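Local coordinates for protein metallocarboxypeptidase (Trypanosoma cruzi, PDB 3DWC) that probably removes C-terminal amino acids other than proline from peptides, as a broad-specificity, metal-dependent carboxypeptidase of the M32 family, at residues D75-K78 and L79-A82; F175-V178 and R179-P183; V382-V385 and W386-M390; C436-E440 and L441-V445. One frame throughout, in Å; residues are numbered along the deposited sequence.

Contact 1: D75-K78 and L79-A82; sequences DLEK and LQRA. With SO4 (sulfate ion), chain T.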
loop_
_atom_site.group_PDB
_atom_site.type_symbol
_atom_site.label_atom_id
_atom_site.label_comp_id
_atom_site.label_asym_id
_atom_site.label_seq_id
_atom_site.Cartn_x
_atom_site.Cartn_y
_atom_site.Cartn_z
ATOM N N ASP B 75 -37.539 13.487 11.944
ATOM C CA ASP B 75 -37.717 13.425 10.498
ATOM C C ASP B 75 -36.696 12.477 9.806
ATOM O O ASP B 75 -36.567 12.472 8.575
ATOM C CB ASP B 75 -37.549 14.825 9.902
ATOM C CG ASP B 75 -38.452 15.876 10.571
ATOM O OD1 ASP B 75 -39.627 15.547 10.919
ATOM O OD2 ASP B 75 -37.967 17.029 10.727
ATOM N N LEU B 76 -35.947 11.706 10.576
ATOM C CA LEU B 76 -34.899 10.881 9.983
ATOM C C LEU B 76 -35.300 9.439 10.173
ATOM O O LEU B 76 -36.000 9.142 11.116
ATOM C CB LEU B 76 -33.567 11.156 10.678
ATOM C CG LEU B 76 -32.887 12.513 10.496
ATOM C CD1 LEU B 76 -31.583 12.496 11.221
ATOM C CD2 LEU B 76 -32.661 12.818 9.032
ATOM N N GLU B 77 -34.864 8.547 9.293
ATOM C CA GLU B 77 -35.101 7.129 9.513
ATOM C C GLU B 77 -34.332 6.668 10.763
ATOM O O GLU B 77 -33.489 7.385 11.273
ATOM C CB GLU B 77 -34.711 6.314 8.277
ATOM C CG GLU B 77 -35.600 6.586 7.040
ATOM C CD GLU B 77 -34.937 6.152 5.720
ATOM O OE1 GLU B 77 -33.805 5.606 5.750
ATOM O OE2 GLU B 77 -35.545 6.370 4.648
ATOM N N LYS B 78 -34.642 5.478 11.263
ATOM C CA LYS B 78 -34.125 5.022 12.555
ATOM C C LYS B 78 -32.603 4.935 12.540
ATOM O O LYS B 78 -31.934 5.398 13.456
ATOM C CB LYS B 78 -34.706 3.648 12.921
ATOM C CG LYS B 78 -34.460 3.225 14.372
ATOM C CD LYS B 78 -34.687 1.709 14.591
ATOM C CE LYS B 78 -35.770 1.437 15.659
ATOM N NZ LYS B 78 -36.366 0.048 15.556
ATOM N N LEU B 79 -32.099 4.312 11.489
ATOM C CA LEU B 79 -30.689 4.115 11.282
ATOM C C LEU B 79 -29.933 5.427 11.005
ATOM O O LEU B 79 -28.758 5.530 11.320
ATOM C CB LEU B 79 -30.485 3.118 10.138
ATOM C CG LEU B 79 -30.765 1.640 10.461
ATOM C CD1 LEU B 79 -30.423 0.792 9.252
ATOM C CD2 LEU B 79 -29.948 1.153 11.655
ATOM N N GLN B 80 -30.611 6.411 10.413
ATOM C CA GLN B 80 -30.048 7.739 10.182
ATOM C C GLN B 80 -29.920 8.448 11.506
ATOM O O GLN B 80 -28.925 9.115 11.771
ATOM C CB GLN B 80 -30.924 8.551 9.235
ATOM C CG GLN B 80 -30.984 7.995 7.847
ATOM C CD GLN B 80 -31.948 8.743 6.937
ATOM O OE1 GLN B 80 -33.005 9.216 7.379
ATOM N NE2 GLN B 80 -31.602 8.838 5.660
ATOM N N ARG B 81 -30.929 8.281 12.368
ATOM C CA ARG B 81 -30.854 8.806 13.736
ATOM C C ARG B 81 -29.664 8.220 14.491
ATOM O O ARG B 81 -28.950 8.939 15.171
ATOM C CB ARG B 81 -32.167 8.564 14.503
ATOM C CG ARG B 81 -33.377 9.295 13.952
ATOM C CD ARG B 81 -34.499 9.424 14.985
ATOM N NE ARG B 81 -35.017 8.112 15.316
ATOM C CZ ARG B 81 -35.998 7.484 14.672
ATOM N NH1 ARG B 81 -36.616 8.040 13.643
ATOM N NH2 ARG B 81 -36.353 6.266 15.064
ATOM N N ALA B 82 -29.436 6.916 14.376
ATOM C CA ALA B 82 -28.250 6.298 15.013
ATOM C C ALA B 82 -26.958 6.844 14.391
ATOM O O ALA B 82 -25.933 7.081 15.086
ATOM C CB ALA B 82 -28.263 4.799 14.851
HETATM S S SO4 T . -34.410 6.170 18.263
HETATM O O1 SO4 T . -33.390 6.796 17.430
HETATM O O2 SO4 T . -35.643 6.957 18.285
HETATM O O3 SO4 T . -34.707 4.830 17.749
HETATM O O4 SO4 T . -33.913 6.126 19.635
#
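Arg81 reaches back from the first turn of helix 78-95 over Glu77 and Lys78. Its CB sits 3.3 Å from Lys78 O, and its CG packs on Leu76 CB at 3.8 Å. The bend at chi3 (-65°) then turns the guanidinium back, so that one face lies above Glu77 O and Lys78 CA. Arg81 NE gives a nearly straight hydrogen bond (167°) to sulfate O1 at 3.0 Å, with the anion at the guanidinium edge. Arg81 NH2 adds a weak, long bond to sulfate O3, while Arg81 NH1 comes within 2.8 Å of Leu76 O. Lys78 contributes carbon to this site, Lys78 CG lying 3.7 Å from sulfate O3. The sulfate probably came from the crystallisation liquor. On another side of the turn, the extended Gln80 chain returns its amide to Glu77: Glu77 N donates to Gln80 OE1 over 2.8 Å (160°), and the Glu77 carboxylate stacks almost parallel to that amide. Met3 and Tyr6 of helix 3-32 cover Leu76 and Gln80. The backbone bond from Arg81 N to Glu77 O (2.9 Å) closes the turn. With Glu77 as N-cap and Gln80 three residues on, a side chain satisfying the N-cap N-H is one half of the capping box found at helix N-termini.

Contact 2: F175-V178 and R179-P183; sequences FGNV and RSWLP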
loop_
_atom_site.group_PDB
_atom_site.type_symbol
_atom_site.label_atom_id
_atom_site.label_comp_id
_atom_site.label_asym_id
_atom_site.label_seq_id
_atom_site.Cartn_x
_atom_site.Cartn_y
_atom_site.Cartn_z
ATOM N N PHE B 175 -14.634 -5.912 37.419
ATOM C CA PHE B 175 -13.317 -6.349 37.859
ATOM C C PHE B 175 -13.283 -6.809 39.309
ATOM O O PHE B 175 -12.542 -7.713 39.658
ATOM C CB PHE B 175 -12.273 -5.283 37.563
ATOM C CG PHE B 175 -11.814 -5.270 36.117
ATOM C CD1 PHE B 175 -11.074 -6.319 35.609
ATOM C CD2 PHE B 175 -12.178 -4.240 35.261
ATOM C CE1 PHE B 175 -10.691 -6.333 34.236
ATOM C CE2 PHE B 175 -11.786 -4.228 33.925
ATOM C CZ PHE B 175 -11.026 -5.268 33.415
ATOM N N GLY B 176 -14.088 -6.197 40.159
ATOM C CA GLY B 176 -14.322 -6.708 41.519
ATOM C C GLY B 176 -14.919 -8.097 41.510
ATOM O O GLY B 176 -14.568 -8.933 42.361
ATOM N N ASN B 177 -15.827 -8.348 40.556
ATOM C CA ASN B 177 -16.387 -9.693 40.376
ATOM C C ASN B 177 -15.256 -10.663 40.035
ATOM O O ASN B 177 -15.015 -11.614 40.758
ATOM C CB ASN B 177 -17.456 -9.726 39.307
ATOM C CG ASN B 177 -18.129 -11.083 39.205
ATOM O OD1 ASN B 177 -17.547 -12.061 38.747
ATOM N ND2 ASN B 177 -19.378 -11.142 39.630
ATOM N N VAL B 178 -14.501 -10.372 38.991
ATOM C CA VAL B 178 -13.302 -11.195 38.680
ATOM C C VAL B 178 -12.346 -11.397 39.882
ATOM O O VAL B 178 -11.884 -12.508 40.129
ATOM C CB VAL B 178 -12.525 -10.636 37.425
ATOM C CG1 VAL B 178 -11.202 -11.434 37.127
ATOM C CG2 VAL B 178 -13.424 -10.607 36.200
ATOM N N ARG B 179 -12.055 -10.328 40.610
ATOM C CA ARG B 179 -11.104 -10.384 41.721
ATOM C C ARG B 179 -11.568 -11.307 42.837
ATOM O O ARG B 179 -10.720 -11.840 43.563
ATOM C CB ARG B 179 -10.814 -8.972 42.298
ATOM C CG ARG B 179 -9.526 -8.859 43.140
ATOM C CD ARG B 179 -9.314 -7.439 43.795
ATOM N NE ARG B 179 -9.554 -6.426 42.786
ATOM C CZ ARG B 179 -10.662 -5.692 42.681
ATOM N NH1 ARG B 179 -10.782 -4.836 41.666
ATOM N NH2 ARG B 179 -11.651 -5.782 43.581
ATOM N N SER B 180 -12.891 -11.478 42.996
ATOM C CA SER B 180 -13.453 -12.271 44.064
ATOM C C SER B 180 -13.228 -13.779 43.882
ATOM O O SER B 180 -13.265 -14.525 44.873
ATOM C CB SER B 180 -14.960 -11.974 44.240
ATOM O OG SER B 180 -15.738 -12.510 43.170
ATOM N N TRP B 181 -13.008 -14.230 42.635
ATOM C CA TRP B 181 -12.926 -15.685 42.307
ATOM C C TRP B 181 -11.694 -16.155 41.519
ATOM O O TRP B 181 -11.300 -17.324 41.687
ATOM C CB TRP B 181 -14.221 -16.214 41.632
ATOM C CG TRP B 181 -14.635 -15.493 40.379
ATOM C CD1 TRP B 181 -15.544 -14.478 40.278
ATOM C CD2 TRP B 181 -14.140 -15.725 39.047
ATOM N NE1 TRP B 181 -15.647 -14.063 38.967
ATOM C CE2 TRP B 181 -14.782 -14.805 38.198
ATOM C CE3 TRP B 181 -13.218 -16.628 38.495
ATOM C CZ2 TRP B 181 -14.525 -14.750 36.845
ATOM C CZ3 TRP B 181 -12.966 -16.575 37.161
ATOM C CH2 TRP B 181 -13.626 -15.645 36.339
ATOM N N LEU B 182 -11.086 -15.277 40.697
ATOM C CA LEU B 182 -10.102 -15.722 39.707
ATOM C C LEU B 182 -8.746 -16.056 40.297
ATOM O O LEU B 182 -8.206 -17.088 39.935
ATOM C CB LEU B 182 -9.982 -14.754 38.503
ATOM C CG LEU B 182 -9.030 -15.125 37.352
ATOM C CD1 LEU B 182 -9.226 -16.593 36.904
ATOM C CD2 LEU B 182 -9.228 -14.165 36.181
ATOM N N PRO B 183 -8.195 -15.217 41.218
ATOM C CA PRO B 183 -6.950 -15.632 41.911
ATOM C C PRO B 183 -6.997 -17.020 42.597
ATOM O O PRO B 183 -6.044 -17.810 42.469
ATOM C CB PRO B 183 -6.730 -14.513 42.926
ATOM C CG PRO B 183 -7.357 -13.301 42.248
ATOM C CD PRO B 183 -8.611 -13.864 41.633
#
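Val178 and Leu182, one turn apart on helix 168-196, form the tight part of this contact: their side chains run side by side and Val178 CG1 meets Leu182 CD2 at 3.5 Å, closer than usual for two carbons. Next to them Trp181 has CG placed between its own N and carbonyl carbon (chi1 56°), which swings the indole back along the helix. Trp181 NE1 there donates to Asn177 OD1 at 2.8 Å (156°), with the acceptor in the ring plane, while Leu182 CB and Val178 O lie over one ring face. The other end of that amide, Asn177 ND2, bonds Glu490. This is a proline-kinked helix: Pro183 has no N-H to offer the preceding turn, and just before it Val178 O takes both Trp181 N (3.2 Å) and Leu182 N (2.9 Å), the former from above the carbonyl plane. Ser180 belongs to the looser, solvent side; Ser180 OG donates to Asn177 O at 2.7 Å, on a lone pair, and Ser180 N shares that oxygen. Arg179 instead arches back toward helix 358-374, where NH1 forms a salt bridge with Glu367, and Arg179 NH2 comes to 3.5 Å from Gly176 CA.

Contact 3: V382-V385 and W386-M390; sequences VPRV and WNEKM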
loop_
_atom_site.group_PDB
_atom_site.type_symbol
_atom_site.label_atom_id
_atom_site.label_comp_id
_atom_site.label_asym_id
_atom_site.label_seq_id
_atom_site.Cartn_x
_atom_site.Cartn_y
_atom_site.Cartn_z
ATOM N N VAL B 382 4.314 2.935 41.261
ATOM C CA VAL B 382 3.856 1.917 40.309
ATOM C C VAL B 382 4.563 0.572 40.494
ATOM O O VAL B 382 3.887 -0.453 40.616
ATOM C CB VAL B 382 3.936 2.399 38.836
ATOM C CG1 VAL B 382 3.696 1.214 37.840
ATOM C CG2 VAL B 382 2.935 3.525 38.600
ATOM N N PRO B 383 5.905 0.565 40.525
ATOM C CA PRO B 383 6.653 -0.692 40.724
ATOM C C PRO B 383 6.271 -1.470 41.967
ATOM O O PRO B 383 6.106 -2.696 41.909
ATOM C CB PRO B 383 8.104 -0.216 40.833
ATOM C CG PRO B 383 8.123 1.040 40.023
ATOM C CD PRO B 383 6.831 1.706 40.353
ATOM N N ARG B 384 6.140 -0.755 43.073
ATOM C CA ARG B 384 5.734 -1.352 44.335
ATOM C C ARG B 384 4.374 -2.039 44.203
ATOM O O ARG B 384 4.215 -3.203 44.553
ATOM C CB ARG B 384 5.694 -0.268 45.419
ATOM C CG ARG B 384 5.721 -0.779 46.857
ATOM C CD ARG B 384 4.393 -0.560 47.574
ATOM N NE ARG B 384 3.916 0.820 47.429
ATOM C CZ ARG B 384 2.687 1.235 47.733
ATOM N NH1 ARG B 384 1.787 0.393 48.228
ATOM N NH2 ARG B 384 2.364 2.509 47.546
ATOM N N VAL B 385 3.410 -1.311 43.665
ATOM C CA VAL B 385 2.039 -1.786 43.528
ATOM C C VAL B 385 1.909 -2.860 42.425
ATOM O O VAL B 385 1.091 -3.751 42.538
ATOM C CB VAL B 385 1.099 -0.599 43.211
ATOM C CG1 VAL B 385 -0.316 -1.087 42.957
ATOM C CG2 VAL B 385 1.126 0.445 44.361
ATOM N N TRP B 386 2.717 -2.756 41.372
ATOM C CA TRP B 386 2.775 -3.774 40.311
ATOM C C TRP B 386 3.185 -5.109 40.893
ATOM O O TRP B 386 2.572 -6.144 40.600
ATOM C CB TRP B 386 3.803 -3.385 39.260
ATOM C CG TRP B 386 3.719 -4.199 38.037
ATOM C CD1 TRP B 386 4.207 -5.451 37.844
ATOM C CD2 TRP B 386 3.114 -3.806 36.818
ATOM N NE1 TRP B 386 3.935 -5.874 36.562
ATOM C CE2 TRP B 386 3.259 -4.878 35.912
ATOM C CE3 TRP B 386 2.447 -2.650 36.396
ATOM C CZ2 TRP B 386 2.773 -4.830 34.622
ATOM C CZ3 TRP B 386 1.947 -2.606 35.079
ATOM C CH2 TRP B 386 2.130 -3.681 34.220
ATOM N N ASN B 387 4.223 -5.059 41.734
ATOM C CA ASN B 387 4.727 -6.229 42.447
ATOM C C ASN B 387 3.711 -6.818 43.439
ATOM O O ASN B 387 3.564 -8.043 43.544
ATOM C CB ASN B 387 6.020 -5.873 43.173
ATOM C CG ASN B 387 6.552 -7.026 44.003
ATOM O OD1 ASN B 387 6.935 -8.064 43.471
ATOM N ND2 ASN B 387 6.548 -6.856 45.317
ATOM N N GLU B 388 3.044 -5.946 44.193
ATOM C CA GLU B 388 2.013 -6.376 45.145
ATOM C C GLU B 388 0.921 -7.182 44.455
ATOM O O GLU B 388 0.516 -8.254 44.908
ATOM C CB GLU B 388 1.356 -5.166 45.810
ATOM C CG GLU B 388 2.192 -4.495 46.890
ATOM C CD GLU B 388 1.496 -3.274 47.494
ATOM O OE1 GLU B 388 1.895 -2.832 48.608
ATOM O OE2 GLU B 388 0.549 -2.755 46.854
ATOM N N LYS B 389 0.419 -6.610 43.368
ATOM C CA LYS B 389 -0.655 -7.202 42.601
ATOM C C LYS B 389 -0.201 -8.486 41.927
ATOM O O LYS B 389 -0.953 -9.451 41.889
ATOM C CB LYS B 389 -1.211 -6.179 41.608
ATOM C CG LYS B 389 -2.053 -5.093 42.330
ATOM C CD LYS B 389 -2.465 -3.912 41.462
ATOM C CE LYS B 389 -3.334 -2.907 42.236
ATOM N NZ LYS B 389 -4.552 -3.520 42.884
ATOM N N MET B 390 1.043 -8.506 41.448
ATOM C CA MET B 390 1.588 -9.679 40.738
ATOM C C MET B 390 1.715 -10.886 41.667
ATOM O O MET B 390 1.322 -12.003 41.300
ATOM C CB MET B 390 2.951 -9.350 40.084
ATOM C CG MET B 390 2.861 -8.611 38.750
ATOM S SD MET B 390 2.021 -9.517 37.390
ATOM C CE MET B 390 3.067 -10.987 37.215
#
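Arg384 leaves the helix with CG opposite its backbone N (chi1 -162°) and then bends at chi2 and chi3, while Glu388 sends CG to the side of its own N (chi1 -76°) and stays extended; the two chains therefore meet one turn apart on the outer surface of the helix. Arg384 NH1 donates to Glu388 OE1 at 3.2 Å in a salt bridge. The oxygen lies in the guanidinium plane, whereas the nitrogen meets it from above the carboxylate plane, and the two flat groups are turned 84° apart. Val385 CG2 lies 3.8 Å above the centre of one face of the Arg384 guanidinium, so the group is backed by a methyl as well as gripped at its edge. The i to i+4 pairing of Arg384 with Glu388 is a familiar feature of exposed helix surfaces, and here it occupies the first turns of helix 382-394. A second acid, Glu381, takes NH2 of Arg384, so the guanidinium is shared between two carboxylates. Pro383 fits in the opening turn, where its missing N-H costs no helical bond, and Pro383 O accepts from Asn387 N at 3.0 Å; Asn387 OD1 reaches on to Thr398 N. Val385 and Lys389 lie alongside each other, Val385 CG1 against Lys389 CE at 3.6 Å. Two side chains engage helix 358-374: Lys389 carries NZ to Glu367, and Trp386 packs inward on Leu364, Arg365 and Ile368. Trp386 CE3 also meets Val382 CG1 loosely, 4.3 Å away.

Contact 4: C436-E440 and L441-V445; sequences CVRRE and LGEEV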
loop_
_atom_site.group_PDB
_atom_site.type_symbol
_atom_site.label_atom_id
_atom_site.label_comp_id
_atom_site.label_asym_id
_atom_site.label_seq_id
_atom_site.Cartn_x
_atom_site.Cartn_y
_atom_site.Cartn_z
ATOM N N CYS B 436 -24.874 -18.193 24.619
ATOM C CA CYS B 436 -26.082 -18.015 23.838
ATOM C C CYS B 436 -26.157 -18.912 22.603
ATOM O O CYS B 436 -27.179 -19.575 22.333
ATOM C CB CYS B 436 -26.181 -16.541 23.394
ATOM S SG CYS B 436 -27.628 -16.237 22.386
ATOM N N VAL B 437 -25.098 -18.906 21.814
ATOM C CA VAL B 437 -25.041 -19.757 20.635
ATOM C C VAL B 437 -25.274 -21.227 21.010
ATOM O O VAL B 437 -26.000 -21.909 20.311
ATOM C CB VAL B 437 -23.746 -19.526 19.815
ATOM C CG1 VAL B 437 -23.557 -20.624 18.788
ATOM C CG2 VAL B 437 -23.796 -18.154 19.092
ATOM N N ARG B 438 -24.709 -21.708 22.116
ATOM C CA ARG B 438 -24.833 -23.131 22.488
ATOM C C ARG B 438 -26.255 -23.422 23.013
ATOM O O ARG B 438 -26.839 -24.473 22.747
ATOM C CB ARG B 438 -23.789 -23.524 23.548
ATOM C CG ARG B 438 -22.397 -23.815 22.991
ATOM C CD ARG B 438 -21.314 -23.829 24.101
ATOM N NE ARG B 438 -20.019 -24.190 23.518
ATOM C CZ ARG B 438 -19.729 -25.399 23.057
ATOM N NH1 ARG B 438 -18.560 -25.615 22.513
ATOM N NH2 ARG B 438 -20.605 -26.383 23.145
ATOM N N ARG B 439 -26.813 -22.442 23.712
ATOM C CA ARG B 439 -28.205 -22.461 24.124
ATOM C C ARG B 439 -29.141 -22.559 22.937
ATOM O O ARG B 439 -30.096 -23.325 22.920
ATOM C CB ARG B 439 -28.521 -21.141 24.840
ATOM C CG ARG B 439 -29.016 -21.285 26.214
ATOM C CD ARG B 439 -29.932 -20.152 26.565
ATOM N NE ARG B 439 -29.214 -18.887 26.610
ATOM C CZ ARG B 439 -29.453 -17.827 25.841
ATOM N NH1 ARG B 439 -30.415 -17.831 24.907
ATOM N NH2 ARG B 439 -28.720 -16.733 26.033
ATOM N N GLU B 440 -28.886 -21.731 21.934
ATOM C CA GLU B 440 -29.779 -21.714 20.762
ATOM C C GLU B 440 -29.632 -22.896 19.813
ATOM O O GLU B 440 -30.606 -23.480 19.346
ATOM C CB GLU B 440 -29.547 -20.431 19.986
ATOM C CG GLU B 440 -30.084 -19.230 20.720
ATOM C CD GLU B 440 -29.894 -17.931 19.958
ATOM O OE1 GLU B 440 -29.495 -17.939 18.767
ATOM O OE2 GLU B 440 -30.164 -16.888 20.564
ATOM N N LEU B 441 -28.401 -23.217 19.475
ATOM C CA LEU B 441 -28.120 -24.277 18.500
ATOM C C LEU B 441 -28.054 -25.671 19.160
ATOM O O LEU B 441 -28.266 -26.676 18.498
ATOM C CB LEU B 441 -26.764 -23.973 17.849
ATOM C CG LEU B 441 -26.610 -23.377 16.452
ATOM C CD1 LEU B 441 -27.816 -22.669 15.878
ATOM C CD2 LEU B 441 -25.334 -22.612 16.303
ATOM N N GLY B 442 -27.699 -25.717 20.445
ATOM C CA GLY B 442 -27.556 -26.977 21.155
ATOM C C GLY B 442 -26.081 -27.306 21.350
ATOM O O GLY B 442 -25.263 -27.090 20.492
ATOM N N GLU B 443 -25.761 -27.885 22.480
ATOM C CA GLU B 443 -24.389 -28.174 22.851
ATOM C C GLU B 443 -23.712 -29.155 21.896
ATOM O O GLU B 443 -22.594 -28.912 21.434
ATOM C CB GLU B 443 -24.365 -28.714 24.280
ATOM C CG GLU B 443 -24.713 -27.588 25.307
ATOM C CD GLU B 443 -23.531 -26.717 25.588
ATOM O OE1 GLU B 443 -22.414 -27.168 25.267
ATOM O OE2 GLU B 443 -23.712 -25.607 26.135
ATOM N N GLU B 444 -24.405 -30.229 21.576
ATOM C CA GLU B 444 -23.869 -31.268 20.692
ATOM C C GLU B 444 -23.743 -30.757 19.233
ATOM O O GLU B 444 -22.773 -31.075 18.516
ATOM C CB GLU B 444 -24.757 -32.535 20.829
ATOM C CG GLU B 444 -24.751 -33.555 19.669
ATOM C CD GLU B 444 -25.869 -34.598 19.801
ATOM O OE1 GLU B 444 -26.804 -34.575 18.944
ATOM O OE2 GLU B 444 -25.822 -35.404 20.787
ATOM N N VAL B 445 -24.672 -29.906 18.806
ATOM C CA VAL B 445 -24.586 -29.284 17.479
ATOM C C VAL B 445 -23.329 -28.379 17.355
ATOM O O VAL B 445 -22.568 -28.490 16.407
ATOM C CB VAL B 445 -25.832 -28.442 17.174
ATOM C CG1 VAL B 445 -25.646 -27.601 15.884
ATOM C CG2 VAL B 445 -27.101 -29.359 17.145
#
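Leu441 N bonds Val437 O at 2.9 Å and Gly442 N bonds Arg438 O at 2.8 Å as helix 421-441 ends, Gly442 then leaving helical geometry with positive phi (105°) and serving as N-cap of helix 443-451. At such backbone angles a CB would press on the carbonyl oxygen of Leu441. Across this joint Arg438 stretches out from CG to NE, and Glu443, folded at chi2 (-80°), crosses it at about a right angle. Arg438 NH2 and Glu443 OE1 form a salt bridge at 2.9 Å, its hydrogen bond bent and weak, while Glu443 OE2 rests 3.3 Å from Arg438 CB. NH1 of Arg438 pairs in turn with Asp447, one turn further along the second helix. On the apolar side Val437 and Leu441 point the same way, Val437 CG1 to Leu441 CD2 at 3.6 Å, and both touch Val446. Glu440 is turned from the joint and bridges to Lys461 and Lys465. The arginine thus ties the last turn of one helix to the first turn of the next, and its positive charge near a helix C-terminus, with Glu443 beside an N-terminus, probably suits both helix dipoles.

In the fold
All four contacts are local and lie away from the cobalt site, yet they differ in place. Contact 4 is a surface contact; contacts 1, 2 and 3 are partly buried. Contacts 2 and 3 sit within continuous helices on the same side of the chain's centre, their centres about 17 Å apart, and Glu367 of helix 358-374 joins them by pairing with Arg179 and Lys389. Contact 1 starts a helix, contact 4 passes from one helix to another. Chemistry follows position: an amide cap and an arginine-bound anion in contact 1, indole and valine-leucine packing beside a proline kink in contact 2, arginine-glutamate pairs in contacts 3 and 4. Helix 421-441 connects contacts 2 and 4: Phe175 and Val178 touch its first part, and contact 4 is its C-terminal end.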